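UDP-glucose 4-epimerase (PDB 4WOK) probably interconverts UDP-glucose and UDP-galactose by inverting the sugar at C4, using a bound NAD in a Rossmann-type domain. Local coordinates at residues Gly21-His26 and Thr237-Ala242; Val174-Phe179 and Val244-His249; His199-Ala204 and Asp320-Thr325. The protein carries 2 engineered substitutions. All blocks are in the same frame, centred on the assembly; numbering follows the deposited sequence.

Contact 1. Residues Gly21-His26 and Thr237-Ala242; sequences GFIGSH and TDLARA. With NAD (nicotinamide-adenine-dinucleotide), chain B.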
loop_
_atom_site.group_PDB
_atom_site.type_symbol
_atom_site.label_atom_id
_atom_site.label_comp_id
_atom_site.label_asym_id
_atom_site.label_seq_id
_atom_site.Cartn_x
_atom_site.Cartn_y
_atom_site.Cartn_z
ATOM N N GLY A 21 -9.454 -3.832 -4.082
ATOM C CA GLY A 21 -9.144 -3.294 -2.763
ATOM C C GLY A 21 -8.907 -1.789 -2.784
ATOM O O GLY A 21 -9.146 -1.122 -3.784
ATOM N N PHE A 22 -8.429 -1.262 -1.667
ATOM C CA PHE A 22 -8.237 0.178 -1.486
ATOM C C PHE A 22 -7.228 0.767 -2.496
ATOM O O PHE A 22 -7.589 1.561 -3.379
ATOM C CB PHE A 22 -7.799 0.424 -0.037
ATOM C CG PHE A 22 -7.436 1.858 0.281
ATOM C CD1 PHE A 22 -8.226 2.916 -0.157
ATOM C CD2 PHE A 22 -6.323 2.137 1.067
ATOM C CE1 PHE A 22 -7.884 4.240 0.150
ATOM C CE2 PHE A 22 -5.984 3.441 1.381
ATOM C CZ PHE A 22 -6.765 4.497 0.928
ATOM N N ILE A 23 -5.966 0.379 -2.397
ATOM C CA ILE A 23 -4.961 0.965 -3.287
ATOM C C ILE A 23 -5.132 0.487 -4.745
ATOM O O ILE A 23 -4.901 1.255 -5.688
ATOM C CB ILE A 23 -3.541 0.632 -2.779
ATOM C CG1 ILE A 23 -3.402 1.078 -1.317
ATOM C CG2 ILE A 23 -2.494 1.313 -3.609
ATOM C CD1 ILE A 23 -2.119 0.581 -0.654
ATOM N N GLY A 24 -5.521 -0.773 -4.920
ATOM C CA GLY A 24 -5.674 -1.357 -6.251
ATOM C C GLY A 24 -6.787 -0.681 -7.039
ATOM O O GLY A 24 -6.637 -0.434 -8.226
ATOM N N SER A 25 -7.912 -0.384 -6.388
ATOM C CA SER A 25 -9.021 0.261 -7.086
ATOM C C SER A 25 -8.645 1.686 -7.476
ATOM O O SER A 25 -8.977 2.131 -8.581
ATOM C CB SER A 25 -10.309 0.257 -6.243
ATOM O OG SER A 25 -10.154 0.975 -5.017
ATOM N N HIS A 26 -7.939 2.403 -6.598
ATOM C CA HIS A 26 -7.465 3.743 -6.967
ATOM C C HIS A 26 -6.506 3.690 -8.159
ATOM O O HIS A 26 -6.479 4.597 -9.011
ATOM C CB HIS A 26 -6.780 4.428 -5.783
ATOM C CG HIS A 26 -7.739 5.014 -4.790
ATOM N ND1 HIS A 26 -8.357 4.258 -3.821
ATOM C CD2 HIS A 26 -8.181 6.285 -4.622
ATOM C CE1 HIS A 26 -9.148 5.037 -3.095
ATOM N NE2 HIS A 26 -9.059 6.269 -3.562
ATOM N N THR A 237 -3.735 8.231 -3.864
ATOM C CA THR A 237 -3.673 8.667 -5.257
ATOM C C THR A 237 -2.222 8.801 -5.703
ATOM O O THR A 237 -1.884 8.478 -6.850
ATOM C CB THR A 237 -4.416 9.993 -5.473
ATOM O OG1 THR A 237 -5.787 9.821 -5.090
ATOM C CG2 THR A 237 -4.360 10.403 -6.944
ATOM N N ASP A 238 -1.364 9.278 -4.803
ATOM C CA ASP A 238 0.071 9.310 -5.064
ATOM C C ASP A 238 0.603 7.890 -5.269
ATOM O O ASP A 238 1.461 7.659 -6.116
ATOM C CB ASP A 238 0.825 9.997 -3.923
ATOM C CG ASP A 238 0.832 11.521 -4.053
ATOM O OD1 ASP A 238 0.912 12.017 -5.201
ATOM O OD2 ASP A 238 0.757 12.216 -3.010
ATOM N N LEU A 239 0.098 6.939 -4.490
ATOM C CA LEU A 239 0.503 5.539 -4.675
ATOM C C LEU A 239 0.074 5.042 -6.044
ATOM O O LEU A 239 0.849 4.384 -6.735
ATOM C CB LEU A 239 -0.076 4.640 -3.569
ATOM C CG LEU A 239 0.573 4.824 -2.198
ATOM C CD1 LEU A 239 -0.217 4.084 -1.136
ATOM C CD2 LEU A 239 2.026 4.378 -2.207
ATOM N N ALA A 240 -1.159 5.352 -6.434
ATOM C CA ALA A 240 -1.639 5.003 -7.771
ATOM C C ALA A 240 -0.696 5.567 -8.835
ATOM O O ALA A 240 -0.235 4.848 -9.718
ATOM C CB ALA A 240 -3.054 5.519 -7.987
ATOM N N ARG A 241 -0.389 6.855 -8.716
ATOM C CA ARG A 241 0.519 7.508 -9.663
ATOM C C ARG A 241 1.854 6.761 -9.796
ATOM O O ARG A 241 2.317 6.498 -10.909
ATOM C CB ARG A 241 0.766 8.964 -9.243
ATOM C CG ARG A 241 -0.486 9.848 -9.274
ATOM C CD ARG A 241 -0.174 11.313 -8.872
ATOM N NE ARG A 241 1.012 11.811 -9.568
ATOM C CZ ARG A 241 2.153 12.133 -8.966
ATOM N NH1 ARG A 241 2.259 12.048 -7.648
ATOM N NH2 ARG A 241 3.185 12.558 -9.684
ATOM N N ALA A 242 2.463 6.408 -8.668
ATOM C CA ALA A 242 3.768 5.750 -8.692
ATOM C C ALA A 242 3.713 4.356 -9.326
ATOM O O ALA A 242 4.640 3.947 -10.029
ATOM C CB ALA A 242 4.323 5.652 -7.301
HETATM P PA NAD B . -6.846 -4.250 0.572
HETATM O O1A NAD B . -7.060 -5.505 1.397
HETATM O O2A NAD B . -7.869 -3.163 0.414
HETATM O O5B NAD B . -6.631 -4.839 -1.043
HETATM C C5B NAD B . -6.175 -6.175 -1.042
HETATM C C4B NAD B . -6.869 -6.818 -2.271
HETATM O O4B NAD B . -6.278 -8.090 -2.568
HETATM C C3B NAD B . -8.310 -7.044 -1.800
HETATM O O3B NAD B . -9.164 -6.582 -2.817
HETATM C C2B NAD B . -8.373 -8.583 -1.637
HETATM O O2B NAD B . -9.632 -9.054 -1.914
HETATM C C1B NAD B . -7.348 -9.040 -2.738
HETATM N N9A NAD B . -6.722 -10.337 -2.412
HETATM C C8A NAD B . -6.104 -10.749 -1.211
HETATM N N7A NAD B . -5.613 -11.991 -1.287
HETATM C C5A NAD B . -5.930 -12.403 -2.587
HETATM C C6A NAD B . -5.694 -13.615 -3.273
HETATM N N6A NAD B . -5.048 -14.655 -2.646
HETATM N N1A NAD B . -6.106 -13.751 -4.555
HETATM C C2A NAD B . -6.754 -12.689 -5.134
HETATM N N3A NAD B . -7.060 -11.473 -4.595
HETATM C C4A NAD B . -6.612 -11.380 -3.305
HETATM O O3 NAD B . -5.380 -3.856 1.102
HETATM P PN NAD B . -4.709 -2.525 0.477
HETATM O O1N NAD B . -5.266 -1.943 -0.791
HETATM O O2N NAD B . -4.291 -1.751 1.678
HETATM O O5D NAD B . -3.075 -2.927 0.081
HETATM C C5D NAD B . -2.986 -3.857 -0.882
HETATM C C4D NAD B . -1.492 -3.989 -1.181
HETATM O O4D NAD B . -0.786 -2.798 -0.642
HETATM C C3D NAD B . -0.921 -5.195 -0.407
HETATM O O3D NAD B . 0.114 -5.690 -1.195
HETATM C C2D NAD B . -0.372 -4.512 0.850
HETATM O O2D NAD B . 0.675 -5.167 1.448
HETATM C C1D NAD B . 0.248 -3.278 0.154
HETATM N N1N NAD B . 0.579 -2.223 1.239
HETATM C C2N NAD B . -0.488 -1.537 1.813
HETATM C C3N NAD B . -0.204 -0.567 2.809
HETATM C C7N NAD B . -1.348 0.180 3.439
HETATM O O7N NAD B . -1.132 1.055 4.284
HETATM N N7N NAD B . -2.636 -0.134 3.052
HETATM C C4N NAD B . 1.122 -0.340 3.186
HETATM C C5N NAD B . 2.166 -1.048 2.592
HETATM C C6N NAD B . 1.883 -2.005 1.607
#
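Ile23 meets Leu239 where the helix that starts under the NAD pyrophosphate passes helix 236-251, the short axes lying 8.8 Å apart at a crossing angle of -62°. Followed outward from CB, which lies 3.7 Å from NAD O1N, the Ile23 side chain divides at once. Its CG2 branch, anti to the backbone N, turns to Leu239 CB at 4.1 Å. CG1 stays close to NAD O1N, and the extended chain (chi2 170°) carries CD1 into a three-way junction: Leu239 CD1 at 4.0 Å, and NAD O4D and C2N each at 3.6 Å.

The turn beneath is consistent with the GxGxxG motif of Rossmann folds, to which Gly21 and Gly24 belong. Gly21 is the N-cap residue, its N lying close to NAD O3B. The first helical amides grip both phosphates: Phe22 N donates to NAD O2A nearly straight (174°), and Ile23 N to O1N at 2.9 Å.

One turn on, the helices come closest, with CA atoms of His26 and Ala240 6.0 Å apart; the small Ala240 CB rests against His26 O at 3.7 Å. The His26 ring is turned back on its own helix, ND1 donating to Phe22 O from above the carbonyl plane while that oxygen lies in the ring plane, and CD2 is left near Thr237 OG1.

Contact 2. Residues Val174-Phe179 and Val244-His249; sequences VALRYF and VLAVEH. With NAD (nicotinamide-adenine-dinucleotide), chain B.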
loop_
_atom_site.group_PDB
_atom_site.type_symbol
_atom_site.label_atom_id
_atom_site.label_comp_id
_atom_site.label_asym_id
_atom_site.label_seq_id
_atom_site.Cartn_x
_atom_site.Cartn_y
_atom_site.Cartn_z
ATOM N N VAL A 174 9.441 -3.883 -10.695
ATOM C CA VAL A 174 9.664 -2.745 -9.825
ATOM C C VAL A 174 8.976 -3.088 -8.526
ATOM O O VAL A 174 7.784 -3.406 -8.528
ATOM C CB VAL A 174 9.084 -1.437 -10.385
ATOM C CG1 VAL A 174 9.222 -0.295 -9.368
ATOM C CG2 VAL A 174 9.754 -1.066 -11.706
ATOM N N ALA A 175 9.724 -3.051 -7.432
ATOM C CA ALA A 175 9.143 -3.250 -6.114
ATOM C C ALA A 175 8.984 -1.880 -5.484
ATOM O O ALA A 175 9.917 -1.080 -5.496
ATOM C CB ALA A 175 10.018 -4.162 -5.253
ATOM N N LEU A 176 7.798 -1.601 -4.953
ATOM C CA LEU A 176 7.518 -0.290 -4.382
ATOM C C LEU A 176 7.253 -0.415 -2.888
ATOM O O LEU A 176 6.314 -1.097 -2.469
ATOM C CB LEU A 176 6.330 0.362 -5.091
ATOM C CG LEU A 176 6.511 0.630 -6.591
ATOM C CD1 LEU A 176 5.202 1.113 -7.209
ATOM C CD2 LEU A 176 7.634 1.641 -6.863
ATOM N N ARG A 177 8.091 0.248 -2.095
ATOM C CA ARG A 177 8.036 0.158 -0.643
ATOM C C ARG A 177 7.458 1.442 -0.046
ATOM O O ARG A 177 7.887 2.544 -0.389
ATOM C CB ARG A 177 9.437 -0.099 -0.060
ATOM C CG ARG A 177 10.169 -1.308 -0.635
ATOM C CD ARG A 177 11.597 -1.392 -0.087
ATOM N NE ARG A 177 12.352 -2.516 -0.637
ATOM C CZ ARG A 177 13.672 -2.497 -0.833
ATOM N NH1 ARG A 177 14.377 -1.416 -0.522
ATOM N NH2 ARG A 177 14.290 -3.558 -1.331
ATOM N N TYR A 178 6.483 1.301 0.845
ATOM C CA TYR A 178 5.932 2.465 1.534
ATOM C C TYR A 178 5.355 2.028 2.865
ATOM O O TYR A 178 5.189 0.827 3.111
ATOM C CB TYR A 178 4.872 3.164 0.677
ATOM C CG TYR A 178 3.824 2.226 0.097
ATOM C CD1 TYR A 178 4.070 1.502 -1.073
ATOM C CD2 TYR A 178 2.586 2.086 0.708
ATOM C CE1 TYR A 178 3.119 0.652 -1.597
ATOM C CE2 TYR A 178 1.623 1.252 0.188
ATOM C CZ TYR A 178 1.895 0.530 -0.962
ATOM O OH TYR A 178 0.934 -0.313 -1.476
ATOM N N PHE A 179 5.055 2.999 3.726
ATOM C CA PHE A 179 4.569 2.686 5.070
ATOM C C PHE A 179 3.042 2.633 5.186
ATOM O O PHE A 179 2.465 1.555 5.361
ATOM C CB PHE A 179 5.121 3.704 6.078
ATOM C CG PHE A 179 6.490 3.358 6.605
ATOM C CD1 PHE A 179 6.667 2.262 7.445
ATOM C CD2 PHE A 179 7.597 4.122 6.262
ATOM C CE1 PHE A 179 7.923 1.939 7.940
ATOM C CE2 PHE A 179 8.854 3.811 6.753
ATOM C CZ PHE A 179 9.017 2.715 7.595
ATOM N N VAL A 244 1.692 3.380 -11.612
ATOM C CA VAL A 244 1.563 3.520 -13.061
ATOM C C VAL A 244 2.880 4.040 -13.658
ATOM O O VAL A 244 3.290 3.609 -14.745
ATOM C CB VAL A 244 0.376 4.435 -13.459
ATOM C CG1 VAL A 244 0.324 4.628 -14.962
ATOM C CG2 VAL A 244 -0.937 3.832 -12.964
ATOM N N LEU A 245 3.564 4.942 -12.955
ATOM C CA LEU A 245 4.884 5.362 -13.432
ATOM C C LEU A 245 5.814 4.145 -13.538
ATOM O O LEU A 245 6.617 4.042 -14.456
ATOM C CB LEU A 245 5.499 6.414 -12.517
ATOM C CG LEU A 245 4.970 7.843 -12.625
ATOM C CD1 LEU A 245 5.514 8.662 -11.470
ATOM C CD2 LEU A 245 5.355 8.491 -13.965
ATOM N N ALA A 246 5.683 3.215 -12.598
ATOM C CA ALA A 246 6.501 2.002 -12.611
ATOM C C ALA A 246 6.194 1.160 -13.856
ATOM O O ALA A 246 7.095 0.574 -14.467
ATOM C CB ALA A 246 6.273 1.194 -11.322
ATOM N N VAL A 247 4.922 1.116 -14.244
ATOM C CA VAL A 247 4.534 0.458 -15.489
ATOM C C VAL A 247 5.234 1.127 -16.673
ATOM O O VAL A 247 5.788 0.460 -17.547
ATOM C CB VAL A 247 3.001 0.494 -15.710
ATOM C CG1 VAL A 247 2.651 0.065 -17.127
ATOM C CG2 VAL A 247 2.258 -0.386 -14.668
ATOM N N GLU A 248 5.212 2.454 -16.697
ATOM C CA GLU A 248 5.834 3.191 -17.801
ATOM C C GLU A 248 7.328 2.916 -17.867
ATOM O O GLU A 248 7.901 2.772 -18.954
ATOM C CB GLU A 248 5.591 4.700 -17.662
ATOM C CG GLU A 248 4.132 5.104 -17.712
ATOM C CD GLU A 248 3.500 4.803 -19.056
ATOM O OE1 GLU A 248 2.275 4.549 -19.094
ATOM O OE2 GLU A 248 4.230 4.829 -20.074
ATOM N N HIS A 249 7.949 2.862 -16.695
ATOM C CA HIS A 249 9.378 2.615 -16.578
ATOM C C HIS A 249 9.778 1.300 -17.242
ATOM O O HIS A 249 10.746 1.248 -17.988
ATOM C CB HIS A 249 9.790 2.606 -15.106
ATOM C CG HIS A 249 11.220 2.233 -14.870
ATOM N ND1 HIS A 249 12.256 3.141 -14.956
ATOM C CD2 HIS A 249 11.787 1.049 -14.535
ATOM C CE1 HIS A 249 13.397 2.532 -14.689
ATOM N NE2 HIS A 249 13.139 1.260 -14.427
HETATM P PA NAD B . -6.846 -4.250 0.572
HETATM O O1A NAD B . -7.060 -5.505 1.397
HETATM O O2A NAD B . -7.869 -3.163 0.414
HETATM O O5B NAD B . -6.631 -4.839 -1.043
HETATM C C5B NAD B . -6.175 -6.175 -1.042
HETATM C C4B NAD B . -6.869 -6.818 -2.271
HETATM O O4B NAD B . -6.278 -8.090 -2.568
HETATM C C3B NAD B . -8.310 -7.044 -1.800
HETATM O O3B NAD B . -9.164 -6.582 -2.817
HETATM C C2B NAD B . -8.373 -8.583 -1.637
HETATM O O2B NAD B . -9.632 -9.054 -1.914
HETATM C C1B NAD B . -7.348 -9.040 -2.738
HETATM N N9A NAD B . -6.722 -10.337 -2.412
HETATM C C8A NAD B . -6.104 -10.749 -1.211
HETATM N N7A NAD B . -5.613 -11.991 -1.287
HETATM C C5A NAD B . -5.930 -12.403 -2.587
HETATM C C6A NAD B . -5.694 -13.615 -3.273
HETATM N N6A NAD B . -5.048 -14.655 -2.646
HETATM N N1A NAD B . -6.106 -13.751 -4.555
HETATM C C2A NAD B . -6.754 -12.689 -5.134
HETATM N N3A NAD B . -7.060 -11.473 -4.595
HETATM C C4A NAD B . -6.612 -11.380 -3.305
HETATM O O3 NAD B . -5.380 -3.856 1.102
HETATM P PN NAD B . -4.709 -2.525 0.477
HETATM O O1N NAD B . -5.266 -1.943 -0.791
HETATM O O2N NAD B . -4.291 -1.751 1.678
HETATM O O5D NAD B . -3.075 -2.927 0.081
HETATM C C5D NAD B . -2.986 -3.857 -0.882
HETATM C C4D NAD B . -1.492 -3.989 -1.181
HETATM O O4D NAD B . -0.786 -2.798 -0.642
HETATM C C3D NAD B . -0.921 -5.195 -0.407
HETATM O O3D NAD B . 0.114 -5.690 -1.195
HETATM C C2D NAD B . -0.372 -4.512 0.850
HETATM O O2D NAD B . 0.675 -5.167 1.448
HETATM C C1D NAD B . 0.248 -3.278 0.154
HETATM N N1N NAD B . 0.579 -2.223 1.239
HETATM C C2N NAD B . -0.488 -1.537 1.813
HETATM C C3N NAD B . -0.204 -0.567 2.809
HETATM C C7N NAD B . -1.348 0.180 3.439
HETATM O O7N NAD B . -1.132 1.055 4.284
HETATM N N7N NAD B . -2.636 -0.134 3.052
HETATM C C4N NAD B . 1.122 -0.340 3.186
HETATM C C5N NAD B . 2.166 -1.048 2.592
HETATM C C6N NAD B . 1.883 -2.005 1.607
#
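Strand 172-177 of the parallel Rossmann sheet is packed here by helix 236-251, with Val174 seated on Ala246. The short axes are 9.5 Å apart and run nearly antiparallel, at 158°. Val174 straddles the Ala246 methyl: CG1 comes to 3.8 Å from Ala246 CB, and CG2, the branch anti to the carbonyl carbon, reaches past it to His249 CD2 at 4.1 Å. Two residues along the strand, on the same side, Leu176 CD1 touches the same methyl, Ala246 CB, at 4.3 Å. His249 approaches Val174 obliquely, and its NE2 is bonded to Gly255 O.

Strands 121-125 and 257-260 flank this strand in the sheet, and Ile123 adds its side chain to the patch under Ala246. Beyond Arg177 the chain enters the cofactor pocket, where Rossmann folds receive the nicotinamide. With CG set between the backbone N and the carbonyl carbon (chi1 49°), the Tyr178 ring lies obliquely against the nicotinamide, CE2 being 3.4 Å from NAD C5N. Tyr178 OH lies 3.1 Å from NAD O4D and is hydrogen-bonded to Ser125 OG, while the Phe179 carbonyl oxygen, O, approaches NAD C4N to 3.2 Å.

Contact 3. Residues His199-Ala204 and Asp320-Thr325; sequences HLIPRA and DTIIRT. With ZN (zinc ion), chain C.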
loop_
_atom_site.group_PDB
_atom_site.type_symbol
_atom_site.label_atom_id
_atom_site.label_comp_id
_atom_site.label_asym_id
_atom_site.label_seq_id
_atom_site.Cartn_x
_atom_site.Cartn_y
_atom_site.Cartn_z
ATOM N N HIS A 199 -6.228 0.578 10.394
ATOM C CA HIS A 199 -5.271 1.633 10.074
ATOM C C HIS A 199 -5.579 2.881 10.892
ATOM O O HIS A 199 -6.732 3.149 11.219
ATOM C CB HIS A 199 -5.278 1.918 8.575
ATOM C CG HIS A 199 -4.807 0.751 7.758
ATOM N ND1 HIS A 199 -5.636 0.047 6.911
ATOM C CD2 HIS A 199 -3.595 0.149 7.688
ATOM C CE1 HIS A 199 -4.951 -0.938 6.347
ATOM N NE2 HIS A 199 -3.712 -0.893 6.800
ATOM N N LEU A 200 -4.531 3.626 11.220
ATOM C CA LEU A 200 -4.596 4.671 12.239
ATOM C C LEU A 200 -5.531 5.827 11.875
ATOM O O LEU A 200 -6.411 6.186 12.656
ATOM C CB LEU A 200 -3.181 5.192 12.512
ATOM C CG LEU A 200 -2.935 6.132 13.695
ATOM C CD1 LEU A 200 -3.209 7.573 13.305
ATOM C CD2 LEU A 200 -3.758 5.705 14.916
ATOM N N ILE A 201 -5.344 6.422 10.701
ATOM C CA ILE A 201 -6.151 7.583 10.350
ATOM C C ILE A 201 -7.645 7.233 10.207
ATOM O O ILE A 201 -8.504 7.961 10.722
ATOM C CB ILE A 201 -5.624 8.255 9.080
ATOM C CG1 ILE A 201 -4.220 8.809 9.347
ATOM C CG2 ILE A 201 -6.569 9.347 8.654
ATOM C CD1 ILE A 201 -3.573 9.507 8.164
ATOM N N PRO A 202 -7.965 6.101 9.550
ATOM C CA PRO A 202 -9.369 5.679 9.599
ATOM C C PRO A 202 -9.919 5.444 10.997
ATOM O O PRO A 202 -11.054 5.844 11.252
ATOM C CB PRO A 202 -9.354 4.371 8.810
ATOM C CG PRO A 202 -8.304 4.626 7.765
ATOM C CD PRO A 202 -7.218 5.340 8.528
ATOM N N ARG A 203 -9.152 4.805 11.874
ATOM C CA ARG A 203 -9.620 4.573 13.233
ATOM C C ARG A 203 -9.841 5.901 13.962
ATOM O O ARG A 203 -10.856 6.095 14.640
ATOM C CB ARG A 203 -8.632 3.688 13.995
ATOM C CG ARG A 203 -8.682 2.212 13.574
ATOM C CD ARG A 203 -7.693 1.356 14.361
ATOM N NE ARG A 203 -7.874 1.486 15.808
ATOM C CZ ARG A 203 -6.940 1.943 16.643
ATOM N NH1 ARG A 203 -5.750 2.310 16.173
ATOM N NH2 ARG A 203 -7.190 2.029 17.948
ATOM N N ALA A 204 -8.908 6.832 13.803
ATOM C CA ALA A 204 -9.045 8.122 14.483
ATOM C C ALA A 204 -10.308 8.845 14.003
ATOM O O ALA A 204 -11.025 9.464 14.792
ATOM C CB ALA A 204 -7.809 8.981 14.261
ATOM N N ASP A 320 -3.249 17.862 5.207
ATOM C CA ASP A 320 -4.571 18.435 5.008
ATOM C C ASP A 320 -5.333 17.739 3.871
ATOM O O ASP A 320 -6.522 17.455 4.026
ATOM C CB ASP A 320 -4.470 19.944 4.768
ATOM C CG ASP A 320 -4.518 20.746 6.069
ATOM O OD1 ASP A 320 -4.087 20.216 7.119
ATOM O OD2 ASP A 320 -4.989 21.902 6.043
ATOM N N THR A 321 -4.664 17.418 2.769
ATOM C CA THR A 321 -5.327 16.698 1.679
ATOM C C THR A 321 -5.691 15.270 2.089
ATOM O O THR A 321 -6.783 14.780 1.792
ATOM C CB THR A 321 -4.446 16.652 0.420
ATOM O OG1 THR A 321 -4.225 17.991 -0.038
ATOM C CG2 THR A 321 -5.123 15.855 -0.683
ATOM N N ILE A 322 -4.774 14.610 2.783
ATOM C CA ILE A 322 -5.039 13.262 3.286
ATOM C C ILE A 322 -6.282 13.283 4.168
ATOM O O ILE A 322 -7.206 12.495 3.971
ATOM C CB ILE A 322 -3.838 12.716 4.071
ATOM C CG1 ILE A 322 -2.696 12.387 3.108
ATOM C CG2 ILE A 322 -4.240 11.522 4.916
ATOM C CD1 ILE A 322 -1.391 12.042 3.792
ATOM N N ILE A 323 -6.326 14.221 5.113
ATOM C CA ILE A 323 -7.446 14.255 6.048
ATOM C C ILE A 323 -8.746 14.621 5.356
ATOM O O ILE A 323 -9.764 13.960 5.536
ATOM C CB ILE A 323 -7.211 15.251 7.187
ATOM C CG1 ILE A 323 -6.027 14.800 8.046
ATOM C CG2 ILE A 323 -8.474 15.372 8.020
ATOM C CD1 ILE A 323 -6.134 13.375 8.527
ATOM N N ARG A 324 -8.700 15.688 4.566
ATOM C CA ARG A 324 -9.875 16.193 3.876
ATOM C C ARG A 324 -10.523 15.146 2.951
ATOM O O ARG A 324 -11.750 15.047 2.866
ATOM C CB ARG A 324 -9.490 17.434 3.074
ATOM C CG ARG A 324 -10.615 18.404 2.831
ATOM C CD ARG A 324 -10.132 19.598 2.020
ATOM N NE ARG A 324 -9.087 20.345 2.714
ATOM C CZ ARG A 324 -9.319 21.396 3.496
ATOM N NH1 ARG A 324 -10.560 21.828 3.688
ATOM N NH2 ARG A 324 -8.308 22.019 4.085
ATOM N N THR A 325 -9.711 14.358 2.258
ATOM C CA THR A 325 -10.288 13.417 1.300
ATOM C C THR A 325 -10.773 12.137 1.972
ATOM O O THR A 325 -11.698 11.499 1.484
ATOM C CB THR A 325 -9.292 13.069 0.162
ATOM O OG1 THR A 325 -8.083 12.529 0.704
ATOM C CG2 THR A 325 -8.962 14.322 -0.613
HETATM ZN ZN ZN C . -7.637 0.179 6.416
#
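With CG1 anti to the carbonyl carbon (chi1 -64°) and chi2 fully extended (180°), Ile201 carries CD1 outward to Ile322, while CG2, anti to the backbone N, branches off to Ile323. Ile201 CD1 meets Ile322 CG2 at 3.9 Å, the two side chains crossing at about a right angle. Ile201 CG2 meets Ile323 CD1 at 4.1 Å; the folded chi2 of Ile323 (-52°) swings that methyl back toward helix 200-209. One isoleucine thus presents its two branches to two consecutive residues of helix 319-326, and the small interface of 100 Å² rests on these methyl contacts, with the nearest CA atoms, of Ile201 and Ile323, 8.0 Å apart.

Tyr233 and Ser182, from strands 230-235 and 180-182, pack on Ile201, and Ser275 and Leu279 of helix 269-280 pack on Ile323. On helix 319-326, Thr321 O accepts from both Thr325 N and Thr325 OG1, which reach it from opposite faces of the carbonyl plane, the hydroxyl at 2.8 Å.

His199, the N-cap residue of helix 200-209, binds the zinc ion through ND1 at 2.1 Å. Glu192, His194 and Glu197 complete the site, and His194 also bonds NAD through NE2. Two carboxylate oxygens and two imidazole nitrogens form a mixed oxygen-nitrogen set of a kind common for zinc, and the carboxylates would offset its charge. The metal bond probably restrains the N-cap residue, and two residues on, in the first turn, Ile201 meets helix 319-326 through methyl contacts.

Overall arrangement
Contacts 1 and 2 share helix 236-251 and touch each other beside the cofactor: their centres are 11 Å apart, and Tyr178 joins them, its OH lying 3.3 Å from Ile23 CD1 and its CE2 3.6 Å from Leu239 CD1. Both reach NAD, contact 1 mainly at the pyrophosphate, contact 2 at the nicotinamide, and both at its ribose. Contact 3 stands apart, its centre 15 Å from that of contact 1 and 23 Å from that of contact 2, on the other side of the chain's centre from the latter. Its link to the pocket is the zinc ion, about 9 Å from the side chain of Ile23, through His199, which also touches NAD.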